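Local structure of oxalate--CoA ligase (Arabidopsis thaliana, 5IE2) at residues L309-M314 and M321-L326. The protein is an enzyme of the ANL superfamily, with an AMP-binding family region followed by a C-terminal family region, and binds ATP. Numbering follows the deposited sequence.
Sequences LEAYAM and MSSNPL. With ATP (adenosine-5'-triphosphate), chain C.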
# COMPACT_ATOMS: atom_id res chain seq x y z
N LEU A 309 10.41 8.73 7.01
CA LEU A 309 9.32 8.55 7.99
C LEU A 309 8.62 7.23 7.71
O LEU A 309 8.02 7.03 6.64
CB LEU A 309 8.32 9.70 7.88
CG LEU A 309 8.96 11.10 7.85
CD1 LEU A 309 7.86 12.18 7.69
CD2 LEU A 309 9.78 11.34 9.17
N GLU A 310 8.69 6.33 8.69
CA GLU A 310 8.04 5.04 8.57
C GLU A 310 6.61 5.07 9.12
O GLU A 310 6.35 5.68 10.17
CB GLU A 310 8.85 3.97 9.32
CG GLU A 310 8.36 2.56 8.97
CD GLU A 310 9.13 1.44 9.65
OE1 GLU A 310 9.96 1.70 10.55
OE2 GLU A 310 8.86 0.27 9.27
N ALA A 311 5.71 4.45 8.38
CA ALA A 311 4.31 4.36 8.79
C ALA A 311 3.90 2.87 8.87
O ALA A 311 4.57 2.02 8.29
CB ALA A 311 3.40 5.07 7.80
N TYR A 312 2.77 2.62 9.52
CA TYR A 312 2.18 1.28 9.68
C TYR A 312 0.74 1.35 9.15
O TYR A 312 0.01 2.30 9.43
CB TYR A 312 2.23 0.91 11.17
CG TYR A 312 1.33 -0.23 11.66
CD1 TYR A 312 1.39 -1.50 11.10
CD2 TYR A 312 0.55 -0.04 12.79
CE1 TYR A 312 0.61 -2.59 11.62
CE2 TYR A 312 -0.20 -1.09 13.33
CZ TYR A 312 -0.19 -2.34 12.73
OH TYR A 312 -0.96 -3.34 13.27
N ALA A 313 0.38 0.39 8.30
CA ALA A 313 -0.88 0.46 7.57
C ALA A 313 -1.41 -0.91 7.19
O ALA A 313 -0.67 -1.85 7.19
CB ALA A 313 -0.71 1.30 6.28
N MET A 314 -2.71 -1.01 6.90
CA MET A 314 -3.25 -2.29 6.45
C MET A 314 -4.53 -2.05 5.68
O MET A 314 -5.18 -1.00 5.80
CB MET A 314 -3.47 -3.24 7.65
CG MET A 314 -4.64 -2.84 8.59
SD MET A 314 -4.57 -3.83 10.11
CE MET A 314 -4.55 -5.54 9.54
N MET A 321 -2.52 3.59 9.74
CA MET A 321 -2.85 3.51 11.16
C MET A 321 -1.94 4.45 11.99
O MET A 321 -2.43 5.31 12.74
CB MET A 321 -2.72 2.07 11.67
CG MET A 321 -3.85 1.17 11.08
SD MET A 321 -3.64 -0.55 11.60
CE MET A 321 -2.27 -1.06 10.50
N SER A 322 -0.62 4.28 11.82
CA SER A 322 0.30 5.13 12.59
C SER A 322 1.44 5.62 11.72
O SER A 322 1.80 4.99 10.71
CB SER A 322 0.88 4.39 13.85
OG SER A 322 1.81 3.36 13.48
N SER A 323 2.03 6.72 12.13
CA SER A 323 3.23 7.19 11.43
C SER A 323 4.18 7.97 12.31
O SER A 323 3.76 8.66 13.24
CB SER A 323 2.84 8.10 10.26
OG SER A 323 4.00 8.44 9.50
N ASN A 324 5.48 7.90 11.99
CA ASN A 324 6.39 8.89 12.51
C ASN A 324 5.99 10.24 11.95
O ASN A 324 5.51 10.34 10.81
CB ASN A 324 7.85 8.54 12.13
CG ASN A 324 8.38 7.38 12.93
OD1 ASN A 324 8.87 7.56 14.05
ND2 ASN A 324 8.28 6.16 12.38
N PRO A 325 6.14 11.29 12.75
CA PRO A 325 5.73 12.65 12.39
C PRO A 325 6.80 13.34 11.56
O PRO A 325 7.95 12.84 11.50
CB PRO A 325 5.57 13.33 13.76
CG PRO A 325 6.72 12.68 14.56
CD PRO A 325 6.72 11.22 14.10
N LEU A 326 6.45 14.48 10.97
CA LEU A 326 7.44 15.40 10.34
C LEU A 326 8.39 15.89 11.41
O LEU A 326 8.01 16.02 12.56
CB LEU A 326 6.72 16.61 9.68
CG LEU A 326 5.75 16.32 8.53
CD1 LEU A 326 5.03 17.54 8.12
CD2 LEU A 326 6.56 15.82 7.34
PG ATP C . -3.19 -10.98 4.83
O1G ATP C . -2.45 -11.89 5.81
O2G ATP C . -3.91 -11.73 3.76
O3G ATP C . -4.12 -10.01 5.57
PB ATP C . -1.33 -8.78 4.68
O1B ATP C . 0.08 -8.66 4.14
O2B ATP C . -1.59 -8.79 6.15
O3B ATP C . -2.10 -10.07 4.03
PA ATP C . -1.88 -5.97 3.95
O1A ATP C . -3.15 -5.30 4.46
O2A ATP C . -1.38 -5.67 2.59
O3A ATP C . -2.16 -7.56 3.98
O5' ATP C . -0.73 -5.78 5.06
C5' ATP C . -0.94 -5.18 6.36
C4' ATP C . 0.11 -5.81 7.29
O4' ATP C . 1.42 -5.34 6.90
C3' ATP C . 0.00 -5.30 8.70
O3' ATP C . -1.01 -6.03 9.40
C2' ATP C . 1.39 -5.55 9.26
O2' ATP C . 1.54 -6.96 9.52
C1' ATP C . 2.24 -5.27 8.05
N9 ATP C . 2.83 -3.91 8.09
C8 ATP C . 2.37 -2.78 7.53
N7 ATP C . 3.24 -1.76 7.78
C5 ATP C . 4.29 -2.30 8.49
C6 ATP C . 5.55 -1.78 9.06
N6 ATP C . 5.91 -0.47 8.86
N1 ATP C . 6.34 -2.67 9.71
C2 ATP C . 6.00 -3.97 9.85
N3 ATP C . 4.85 -4.51 9.37
C4 ATP C . 4.00 -3.70 8.69
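Y312 and S322 form a hydrogen-bonded antiparallel pair, flanked by the non-hydrogen-bonded pair A311 and S323, in the beta hairpin of strands 308-314 and 319-323. A classic beta bulge breaks the regular pairing: M321 and S322 both face Y312, whose carbonyl O accepts from M321 N at 2.9 Å and from S322 N. At the other end E310 O is gripped twice by N324, through its backbone N, nearly straight at 176°, and through ND2, the two donors reaching it from opposite faces of the carbonyl plane. Asparagine suits this place because both ends of its amide are used: ND2 also donates to S336 O, while OD1 accepts from K333 N.

On the bulged side M321 crosses the tyrosine: its chain, bent at the last torsion (chi3 -76°), sets CE over the middle of the Y312 ring, 3.3 Å from the centroid, a CH-pi contact, with SD obliquely placed in a Met-aromatic contact. The same methyl lies 3.5 Å from M314 CG; a flexible, polarisable thioether suits an aromatic face. S322 OG lies at the edge of the ring and bonds to V337 O, while Y312 OH bonds to D394. The CA atoms of A311 and S323 lie 4.0 Å apart, consistent with small side chains on both strands.

ATP lies against strand 308-314: its N6 donates to A311 O at 2.9 Å and to E310 OE2, which also accepts from L292 N. A carboxylate and a carbonyl thus read the adenine amino group as a donor; the hairpin's backbone bonds probably steady both acceptors, while M321 covers one face of Y312 beside the nucleotide.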